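Local coordinates for protein lipase-specific foldase (Burkholderia glumae, PDB 2ES4) that assists the folding of the extracellular lipase as that enzyme passes through the periplasm, acting as a lipase-specific chaperone held at the inner membrane, at residues R131-Y135 against L168-L173; G76-A80 against A121-A125; R282-Y286 against L310-F315; A68-L73 against A114-G118. All coordinates share one frame; numbering follows the deposited sequence.

Overall arrangement
The chain is mostly helical, with no strand, and drawn out, the four contacts gathered at its two ends. Interactions 2 and 4 lie side by side, centres about 9 Å apart, and interlock along the chain: the extended residues before helix 84-90 lie first on helix 101-116 and then on helix 120-137, and the backbone N of Ala-80 lies 2.8 Å from Pro-72 O, a probable hydrogen bond joining the two contacts. Interaction 1 sits further along helix 120-137, its centre about 18 Å from that of interaction 2. Interaction 3 belongs to the opposite end, about 64 Å from interaction 1 between centres.

Interaction 1 (R131-Y135 against L168-L173)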
# COMPACT_ATOMS: atom_id res chain seq x y z
N ARG B 131 13.61 -28.83 -1.33
CA ARG B 131 14.76 -27.94 -1.39
C ARG B 131 14.44 -26.51 -0.95
O ARG B 131 15.28 -25.84 -0.35
CB ARG B 131 15.37 -27.95 -2.78
CG ARG B 131 16.30 -29.13 -3.00
CD ARG B 131 16.93 -29.12 -4.39
NE ARG B 131 16.02 -29.62 -5.41
CZ ARG B 131 16.37 -29.87 -6.67
NH1 ARG B 131 17.62 -29.66 -7.08
NH2 ARG B 131 15.47 -30.33 -7.53
N TYR B 132 13.21 -26.07 -1.22
CA TYR B 132 12.78 -24.73 -0.84
C TYR B 132 12.65 -24.62 0.66
O TYR B 132 13.16 -23.68 1.26
CB TYR B 132 11.46 -24.35 -1.51
CG TYR B 132 11.16 -22.86 -1.52
CD1 TYR B 132 9.87 -22.40 -1.83
CD2 TYR B 132 12.17 -21.90 -1.25
CE1 TYR B 132 9.59 -21.02 -1.88
CE2 TYR B 132 11.90 -20.52 -1.29
CZ TYR B 132 10.60 -20.09 -1.61
OH TYR B 132 10.33 -18.75 -1.64
N ARG B 133 11.97 -25.58 1.27
CA ARG B 133 11.79 -25.59 2.71
C ARG B 133 13.12 -25.72 3.44
O ARG B 133 13.28 -25.20 4.54
CB ARG B 133 10.82 -26.69 3.13
CG ARG B 133 11.28 -28.09 2.84
CD ARG B 133 10.21 -29.10 3.06
NE ARG B 133 9.63 -28.94 4.38
CZ ARG B 133 8.67 -29.71 4.88
NH1 ARG B 133 8.17 -30.71 4.17
NH2 ARG B 133 8.20 -29.46 6.09
N ALA B 134 14.08 -26.38 2.79
CA ALA B 134 15.42 -26.55 3.35
C ALA B 134 16.08 -25.18 3.40
O ALA B 134 16.83 -24.88 4.32
CB ALA B 134 16.24 -27.50 2.50
N TYR B 135 15.72 -24.33 2.43
CA TYR B 135 16.22 -22.97 2.34
C TYR B 135 15.81 -22.16 3.56
O TYR B 135 16.63 -21.46 4.13
CB TYR B 135 15.74 -22.32 1.03
CG TYR B 135 15.98 -20.84 0.89
CD1 TYR B 135 15.15 -19.90 1.54
CD2 TYR B 135 17.05 -20.36 0.12
CE1 TYR B 135 15.38 -18.53 1.44
CE2 TYR B 135 17.29 -18.98 0.01
CZ TYR B 135 16.44 -18.08 0.67
OH TYR B 135 16.65 -16.73 0.54
N LEU B 168 23.15 -19.46 0.29
CA LEU B 168 22.20 -20.48 0.75
C LEU B 168 21.37 -21.00 -0.41
O LEU B 168 21.25 -22.21 -0.58
CB LEU B 168 21.26 -19.91 1.82
CG LEU B 168 21.89 -19.41 3.11
CD1 LEU B 168 20.81 -18.82 3.99
CD2 LEU B 168 22.60 -20.54 3.84
N ALA B 169 20.86 -20.08 -1.23
CA ALA B 169 20.05 -20.42 -2.39
C ALA B 169 20.78 -21.40 -3.31
O ALA B 169 20.17 -22.31 -3.85
CB ALA B 169 19.69 -19.16 -3.16
N ASP B 170 22.09 -21.24 -3.43
CA ASP B 170 22.91 -22.11 -4.27
C ASP B 170 23.09 -23.49 -3.65
O ASP B 170 23.09 -24.50 -4.35
CB ASP B 170 24.27 -21.48 -4.53
CG ASP B 170 24.17 -20.17 -5.30
OD1 ASP B 170 25.23 -19.56 -5.55
OD2 ASP B 170 23.05 -19.75 -5.65
N ARG B 171 23.22 -23.53 -2.33
CA ARG B 171 23.41 -24.79 -1.60
C ARG B 171 22.12 -25.58 -1.43
O ARG B 171 22.11 -26.81 -1.54
CB ARG B 171 24.05 -24.52 -0.25
N THR B 172 21.02 -24.87 -1.17
CA THR B 172 19.72 -25.49 -0.96
C THR B 172 18.92 -25.69 -2.24
O THR B 172 18.48 -26.80 -2.53
CB THR B 172 18.88 -24.69 0.04
OG1 THR B 172 18.74 -23.34 -0.43
CG2 THR B 172 19.54 -24.68 1.41
N LEU B 173 18.73 -24.61 -2.99
CA LEU B 173 17.97 -24.67 -4.24
C LEU B 173 18.82 -25.09 -5.42
O LEU B 173 18.30 -25.69 -6.36
CB LEU B 173 17.31 -23.32 -4.51
CG LEU B 173 16.31 -22.85 -3.47
CD1 LEU B 173 15.89 -21.45 -3.75
CD2 LEU B 173 15.13 -23.78 -3.48
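Tyr-135 of helix 120-137 reaches across to the end of helix 155-172 and meets it mainly with one edge of its ring. Its CG stands anti to the backbone N (chi1 170°), which carries the ring past Thr-172 toward Ala-169. Starting at the backbone, Tyr-135 CB lies 3.5 Å from Thr-172 OG1, and CG is somewhat further from the same oxygen. Tyr-135 CD2 touches three neighbours: Thr-172 OG1 and Ala-169 CA, both near the ring plane, and the methyl CD1 of Leu-173, 4.2 Å away. One atom further out, Tyr-135 CE2 rests 4.0 Å from Ala-169 CB, a methyl small enough to let a tyrosine lie close to the helix.

Thr-172 can face this apolar edge because its hydroxyl is already engaged: Thr-172 OG1 donates to Leu-168 O at 2.8 Å, from above the carbonyl plane, and that oxygen also takes the backbone N-H of Thr-172. Leu-173 lies alongside Tyr-132, pointing the same way, with Leu-173 CD2 3.7 Å from Tyr-132 CA. Arg-131 lays its aliphatic stem over the carbonyl of Thr-172, Arg-131 CG lying 3.2 Å from Thr-172 O.

The short helical segments run roughly antiparallel, 143° between their directions, with axes 9.2 Å apart. Helix 177-198 packs on the same group of side chains: Phe-181 stacks on the ring of Tyr-135, Phe-180 meets that of Tyr-132 edge-to-face, and both phenylalanines touch Leu-173. Helix 84-90 supplies Asp-90, which hydrogen-bonds Tyr-132 OH, so the contact joins four helices.

Interaction 2 (G76-A80 against A121-A125); sequences GGRLA and AQAEA
Glu-124 sends its carboxylate from helix 120-137 to the backbone of Leu-79, whose N-H is shared between the two oxygens. Both bonds are weak: from Leu-79 N to Glu-124 OE2 the distance is 3.0 Å but the angle at the hydrogen only 129°, whereas OE1 is straighter at 156° and longer at 3.4 Å. The forked arrangement still gives a loop N-H two acceptors. Glutamate suits the position because its chain, with CG anti to the backbone N (chi1 -158°) and extended beyond it, spans the gap from the helix.

Glu-124 OE1 also makes a long salt bridge to Arg-78 NE (3.8 Å). The oxygen lies well out of the guanidinium plane, so any attraction is probably between charges alone, no N-H pointing at it. The aliphatic part of Arg-78 lies closer, Arg-78 CB being 3.0 Å from Glu-124 OE1.

This is a loop laid along a helix, in the helical bundle at the N-terminal end of the modelled chain. Gly-77, at positive phi, lets the loop turn just before Arg-78. Beside the polar pairing, Leu-79 slides past Glu-124 in the opposite direction and places Leu-79 CD1 3.6 Å from Ala-125 CA, while CD2 approaches the methyl of Ala-121. Alanines here leave room for the leucine, which Trp-176 also touches. Within the helix, Ala-121 O accepts the Ala-125 N-H; Gln-122 OE1 is hydrogen-bonded to Gly-118 N, just before the helix begins.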
# COMPACT_ATOMS: atom_id res chain seq x y z
N GLY B 76 9.92 -30.97 -22.21
CA GLY B 76 10.31 -32.26 -21.68
C GLY B 76 9.36 -32.79 -20.62
O GLY B 76 9.74 -33.64 -19.81
N GLY B 77 8.12 -32.27 -20.61
CA GLY B 77 7.12 -32.68 -19.64
C GLY B 77 7.54 -32.39 -18.21
O GLY B 77 6.92 -32.87 -17.27
N ARG B 78 8.63 -31.64 -18.06
CA ARG B 78 9.15 -31.29 -16.75
C ARG B 78 8.85 -29.85 -16.42
O ARG B 78 8.45 -29.07 -17.29
CB ARG B 78 10.66 -31.53 -16.71
CG ARG B 78 11.08 -32.98 -16.95
CD ARG B 78 12.30 -33.36 -16.13
NE ARG B 78 13.39 -32.41 -16.28
CZ ARG B 78 14.50 -32.41 -15.54
NH1 ARG B 78 14.67 -33.32 -14.59
NH2 ARG B 78 15.44 -31.50 -15.75
N LEU B 79 9.05 -29.48 -15.15
CA LEU B 79 8.81 -28.12 -14.70
C LEU B 79 9.74 -27.13 -15.37
O LEU B 79 10.96 -27.33 -15.38
CB LEU B 79 8.98 -28.00 -13.19
CG LEU B 79 7.96 -28.67 -12.28
CD1 LEU B 79 8.40 -28.47 -10.86
CD2 LEU B 79 6.58 -28.05 -12.50
N ALA B 80 9.16 -26.10 -15.98
CA ALA B 80 9.94 -25.05 -16.63
C ALA B 80 10.66 -24.30 -15.53
O ALA B 80 10.04 -23.84 -14.58
CB ALA B 80 9.03 -24.11 -17.41
N ALA B 121 6.13 -34.31 -13.44
CA ALA B 121 6.19 -32.95 -12.92
C ALA B 121 5.81 -32.89 -11.44
O ALA B 121 6.43 -32.15 -10.68
CB ALA B 121 5.29 -32.05 -13.72
N GLN B 122 4.83 -33.70 -11.04
CA GLN B 122 4.39 -33.75 -9.64
C GLN B 122 5.53 -34.11 -8.70
O GLN B 122 5.76 -33.42 -7.71
CB GLN B 122 3.25 -34.75 -9.47
CG GLN B 122 2.88 -35.04 -8.02
CD GLN B 122 1.66 -35.90 -7.87
OE1 GLN B 122 1.52 -36.92 -8.55
NE2 GLN B 122 0.77 -35.50 -6.98
N ALA B 123 6.26 -35.18 -9.04
CA ALA B 123 7.39 -35.63 -8.24
C ALA B 123 8.48 -34.56 -8.26
O ALA B 123 9.09 -34.27 -7.23
CB ALA B 123 7.94 -36.94 -8.77
N GLU B 124 8.65 -33.93 -9.43
CA GLU B 124 9.63 -32.87 -9.61
C GLU B 124 9.27 -31.68 -8.72
O GLU B 124 10.13 -31.14 -8.03
CB GLU B 124 9.68 -32.44 -11.07
CG GLU B 124 10.96 -31.76 -11.49
CD GLU B 124 10.93 -31.33 -12.93
OE1 GLU B 124 10.54 -32.15 -13.78
OE2 GLU B 124 11.29 -30.17 -13.22
N ALA B 125 7.98 -31.32 -8.71
CA ALA B 125 7.48 -30.22 -7.89
C ALA B 125 7.67 -30.47 -6.42
O ALA B 125 8.13 -29.59 -5.69
CB ALA B 125 6.02 -29.96 -8.20

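Interaction 3 (R282-Y286 against L310-F315); sequences RYQAY and LRQQTF
Phe-315 turns the edge of its ring onto one face of Tyr-286, making a T-shaped pair with centroids 5.2 Å apart and planes at 71°. Phe-315 CE2 is the leading atom, 3.4 Å from Tyr-286 CG, and therefore sits toward the rim of the tyrosine ring instead of over the middle. The first residue after helix 300-314 to leave helical geometry, Phe-315 has CG anti to its carbonyl carbon (chi1 -58°), and this swings the ring back toward helix 263-294. There Phe-315 CZ also approaches Tyr-283 CA, 4.0 Å away, and comes obliquely to the Tyr-283 ring.

Tyr-286, with CG anti to the backbone N, extends between the two helices. Tyr-286 CE1 meets Leu-310 CD2 at 3.7 Å, and further out Tyr-286 OH lies 3.2 Å from CG of Arg-311, beside its aliphatic stem. On the far side of Phe-315 the guanidinium of Arg-282 comes to the ring's edge, its plane turned 66° from that of the ring; Arg-282 NH1 is 3.8 Å from Phe-315 CD1, and the arginine is salt-bridged to Glu-320. The Thr-314 methyl lies over the centre of a phenylalanine face, while OG1 donates to Leu-310 O.

No hydrogen bond crosses between the segments: the rings meet through apolar atoms. Both phenol hydroxyls are satisfied by one carboxylate, Tyr-283 OH by Asp-328 OD1 and Tyr-286 OH by OD2, which fixes how far the tyrosines reach and ties them to helix 320-328.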
# COMPACT_ATOMS: atom_id res chain seq x y z
N ARG B 282 -20.97 25.21 -9.14
CA ARG B 282 -22.03 24.80 -8.22
C ARG B 282 -21.60 24.94 -6.77
O ARG B 282 -22.40 25.39 -5.93
CB ARG B 282 -22.48 23.37 -8.51
CG ARG B 282 -23.19 23.21 -9.86
CD ARG B 282 -23.71 21.79 -10.09
NE ARG B 282 -22.64 20.82 -10.33
CZ ARG B 282 -22.25 19.88 -9.46
NH1 ARG B 282 -22.84 19.79 -8.27
NH2 ARG B 282 -21.29 19.03 -9.79
N TYR B 283 -20.35 24.61 -6.47
CA TYR B 283 -19.84 24.72 -5.11
C TYR B 283 -19.77 26.19 -4.70
O TYR B 283 -20.11 26.53 -3.56
CB TYR B 283 -18.47 24.06 -4.95
CG TYR B 283 -17.93 24.19 -3.55
CD1 TYR B 283 -18.51 23.47 -2.48
CD2 TYR B 283 -16.92 25.13 -3.25
CE1 TYR B 283 -18.09 23.68 -1.15
CE2 TYR B 283 -16.50 25.34 -1.93
CZ TYR B 283 -17.09 24.62 -0.89
OH TYR B 283 -16.67 24.83 0.40
N GLN B 284 -19.32 27.05 -5.61
CA GLN B 284 -19.22 28.49 -5.33
C GLN B 284 -20.59 29.13 -5.09
O GLN B 284 -20.71 30.02 -4.24
CB GLN B 284 -18.49 29.21 -6.45
CG GLN B 284 -17.00 28.88 -6.54
N ALA B 285 -21.61 28.66 -5.80
CA ALA B 285 -22.98 29.18 -5.63
C ALA B 285 -23.50 28.73 -4.27
O ALA B 285 -24.10 29.52 -3.53
CB ALA B 285 -23.89 28.68 -6.73
N TYR B 286 -23.21 27.48 -3.92
CA TYR B 286 -23.60 26.93 -2.64
C TYR B 286 -22.90 27.72 -1.53
O TYR B 286 -23.52 28.03 -0.51
CB TYR B 286 -23.22 25.45 -2.57
CG TYR B 286 -22.95 24.94 -1.17
CD1 TYR B 286 -24.01 24.72 -0.26
CD2 TYR B 286 -21.63 24.77 -0.71
CE1 TYR B 286 -23.75 24.35 1.07
CE2 TYR B 286 -21.36 24.41 0.61
CZ TYR B 286 -22.42 24.20 1.49
OH TYR B 286 -22.17 23.85 2.78
N LEU B 310 -28.67 22.38 4.04
CA LEU B 310 -28.50 23.08 2.77
C LEU B 310 -27.63 22.25 1.84
O LEU B 310 -27.93 22.14 0.65
CB LEU B 310 -27.85 24.45 2.99
CG LEU B 310 -27.45 25.21 1.71
CD1 LEU B 310 -28.68 25.62 0.92
CD2 LEU B 310 -26.61 26.40 2.07
N ARG B 311 -26.58 21.64 2.39
CA ARG B 311 -25.68 20.80 1.60
C ARG B 311 -26.41 19.59 1.04
O ARG B 311 -26.27 19.28 -0.15
CB ARG B 311 -24.52 20.31 2.44
CG ARG B 311 -23.22 20.94 2.12
CD ARG B 311 -22.03 20.27 2.75
NE ARG B 311 -21.96 20.38 4.21
CZ ARG B 311 -22.48 19.50 5.05
NH1 ARG B 311 -23.13 18.43 4.60
NH2 ARG B 311 -22.38 19.70 6.36
N GLN B 312 -27.23 18.95 1.88
CA GLN B 312 -28.01 17.79 1.48
C GLN B 312 -29.04 18.09 0.41
O GLN B 312 -29.34 17.24 -0.43
CB GLN B 312 -28.72 17.18 2.69
CG GLN B 312 -28.05 15.94 3.28
CD GLN B 312 -26.67 16.21 3.86
OE1 GLN B 312 -25.71 16.44 3.12
NE2 GLN B 312 -26.57 16.19 5.18
N GLN B 313 -29.57 19.31 0.42
CA GLN B 313 -30.57 19.72 -0.56
C GLN B 313 -29.96 20.19 -1.87
O GLN B 313 -30.55 20.04 -2.93
CB GLN B 313 -31.47 20.82 0.01
CG GLN B 313 -32.17 20.44 1.30
CD GLN B 313 -32.93 21.59 1.92
OE1 GLN B 313 -32.39 22.69 2.10
NE2 GLN B 313 -34.19 21.36 2.25
N THR B 314 -28.75 20.75 -1.77
CA THR B 314 -28.04 21.28 -2.93
C THR B 314 -27.27 20.24 -3.74
O THR B 314 -27.22 20.32 -4.98
CB THR B 314 -27.05 22.40 -2.48
OG1 THR B 314 -27.76 23.40 -1.75
CG2 THR B 314 -26.37 23.05 -3.67
N PHE B 315 -26.64 19.30 -3.05
CA PHE B 315 -25.84 18.26 -3.69
C PHE B 315 -26.50 16.92 -3.48
O PHE B 315 -26.36 16.31 -2.41
CB PHE B 315 -24.44 18.27 -3.10
CG PHE B 315 -23.73 19.58 -3.23
CD1 PHE B 315 -23.20 19.98 -4.47
CD2 PHE B 315 -23.60 20.43 -2.13
CE1 PHE B 315 -22.55 21.22 -4.61
CE2 PHE B 315 -22.96 21.67 -2.25
CZ PHE B 315 -22.43 22.07 -3.49

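Interaction 4 (A68-L73 against A114-G118)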
# COMPACT_ATOMS: atom_id res chain seq x y z
N ALA B 68 -4.80 -20.70 -7.11
CA ALA B 68 -3.36 -20.90 -7.16
C ALA B 68 -2.79 -20.59 -8.52
O ALA B 68 -3.47 -20.80 -9.53
CB ALA B 68 -3.00 -22.33 -6.75
N PRO B 69 -1.58 -19.98 -8.58
CA PRO B 69 -0.98 -19.67 -9.87
C PRO B 69 -0.54 -20.99 -10.52
O PRO B 69 -0.34 -21.99 -9.82
CB PRO B 69 0.20 -18.77 -9.49
CG PRO B 69 0.56 -19.23 -8.15
CD PRO B 69 -0.75 -19.44 -7.49
N ARG B 70 -0.43 -20.99 -11.84
CA ARG B 70 -0.06 -22.20 -12.56
C ARG B 70 1.41 -22.57 -12.51
O ARG B 70 2.28 -21.70 -12.62
CB ARG B 70 -0.49 -22.09 -14.03
CG ARG B 70 -1.93 -21.64 -14.25
CD ARG B 70 -2.92 -22.52 -13.52
NE ARG B 70 -2.92 -23.89 -14.03
CZ ARG B 70 -3.56 -24.90 -13.45
NH1 ARG B 70 -4.26 -24.69 -12.34
NH2 ARG B 70 -3.51 -26.12 -13.98
N LEU B 71 1.68 -23.86 -12.31
CA LEU B 71 3.04 -24.39 -12.29
C LEU B 71 3.45 -24.51 -13.75
O LEU B 71 2.75 -25.15 -14.54
CB LEU B 71 3.09 -25.76 -11.61
CG LEU B 71 3.15 -25.77 -10.09
CD1 LEU B 71 2.89 -27.15 -9.55
CD2 LEU B 71 4.51 -25.28 -9.63
N PRO B 72 4.57 -23.86 -14.14
CA PRO B 72 5.08 -23.88 -15.52
C PRO B 72 5.64 -25.22 -15.99
O PRO B 72 6.44 -25.85 -15.29
CB PRO B 72 6.14 -22.79 -15.49
CG PRO B 72 6.70 -22.93 -14.14
CD PRO B 72 5.47 -23.06 -13.28
N LEU B 73 5.18 -25.66 -17.15
CA LEU B 73 5.61 -26.93 -17.74
C LEU B 73 6.40 -26.71 -19.02
O LEU B 73 5.97 -25.97 -19.90
CB LEU B 73 4.40 -27.83 -18.01
CG LEU B 73 3.60 -28.29 -16.80
CD1 LEU B 73 2.38 -29.07 -17.25
CD2 LEU B 73 4.48 -29.13 -15.88
N ALA B 114 -3.36 -31.26 -7.38
CA ALA B 114 -4.49 -30.72 -8.12
C ALA B 114 -4.12 -30.36 -9.56
O ALA B 114 -4.88 -30.61 -10.49
CB ALA B 114 -5.05 -29.51 -7.41
N GLN B 115 -2.91 -29.83 -9.74
CA GLN B 115 -2.42 -29.43 -11.05
C GLN B 115 -1.66 -30.52 -11.80
O GLN B 115 -1.82 -30.67 -13.01
CB GLN B 115 -1.52 -28.19 -10.93
CG GLN B 115 -2.23 -26.91 -10.53
CD GLN B 115 -1.31 -25.70 -10.55
OE1 GLN B 115 -0.47 -25.56 -11.45
NE2 GLN B 115 -1.47 -24.82 -9.58
N LEU B 116 -0.81 -31.25 -11.08
CA LEU B 116 0.04 -32.27 -11.69
C LEU B 116 -0.18 -33.70 -11.23
O LEU B 116 0.73 -34.52 -11.33
CB LEU B 116 1.51 -31.88 -11.46
CG LEU B 116 1.92 -30.43 -11.69
CD1 LEU B 116 3.32 -30.20 -11.27
CD2 LEU B 116 1.70 -30.06 -13.15
N ASP B 117 -1.38 -34.02 -10.77
CA ASP B 117 -1.69 -35.38 -10.30
C ASP B 117 -1.37 -36.44 -11.33
O ASP B 117 -1.85 -36.37 -12.47
CB ASP B 117 -3.17 -35.50 -9.94
CG ASP B 117 -3.41 -36.15 -8.59
OD1 ASP B 117 -4.57 -36.14 -8.13
OD2 ASP B 117 -2.45 -36.68 -7.98
N GLY B 118 -0.50 -37.36 -10.95
CA GLY B 118 -0.10 -38.44 -11.84
C GLY B 118 0.75 -38.01 -13.02
O GLY B 118 0.35 -38.18 -14.17
O HOH W 1 0.31 -26.63 -13.93
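Gln-115 OE1 is gripped by two donors, the backbone N of Leu-71 and a water. Leu-71 N lies 2.9 Å from Gln-115 OE1, and the hydrogen bond is nearly straight (166°), in the carbonyl plane on a lone pair. The water donates to OE1 and also to Leu-71 O, 2.9 Å away, so the amide oxygen is connected to both polar backbone atoms of one residue. At the other end of the same amide, Gln-115 NE2 donates to Pro-69 O at 3.1 Å, approaching from above that carbonyl plane. Glutamine fits because it offers an acceptor and a donor together. Pro-69 favours an extended chain, in which its carbonyl and the Leu-71 N-H both face Gln-115; its ring packs on an aromatic side chain of the other protein chain in the assembly.

Arg-70, between those two residues, folds back through bends at chi2 and chi3 until its guanidinium stacks on the amide, the planes 19° apart. Gln-115 OE1 lies 3.7 Å above the Arg-70 guanidinium plane, over its centre. The amide is thus held both at its ends and across a face.

Beyond it the contact turns apolar. Leu-116 CD1 meets Leu-71 CD1 at 3.5 Å, the side chains crossing at about a right angle, and Leu-116 CD2 reaches Leu-73 CD2 at 4.0 Å. Phe-88 of helix 84-90 touches Leu-71 and Gln-115; Ala-121 of helix 120-137 touches Leu-73 and Leu-116. Gln-115 thus makes a two-pronged amide-to-backbone clamp, holding a polyproline-II-like segment against helix 101-116 in an all-helical domain.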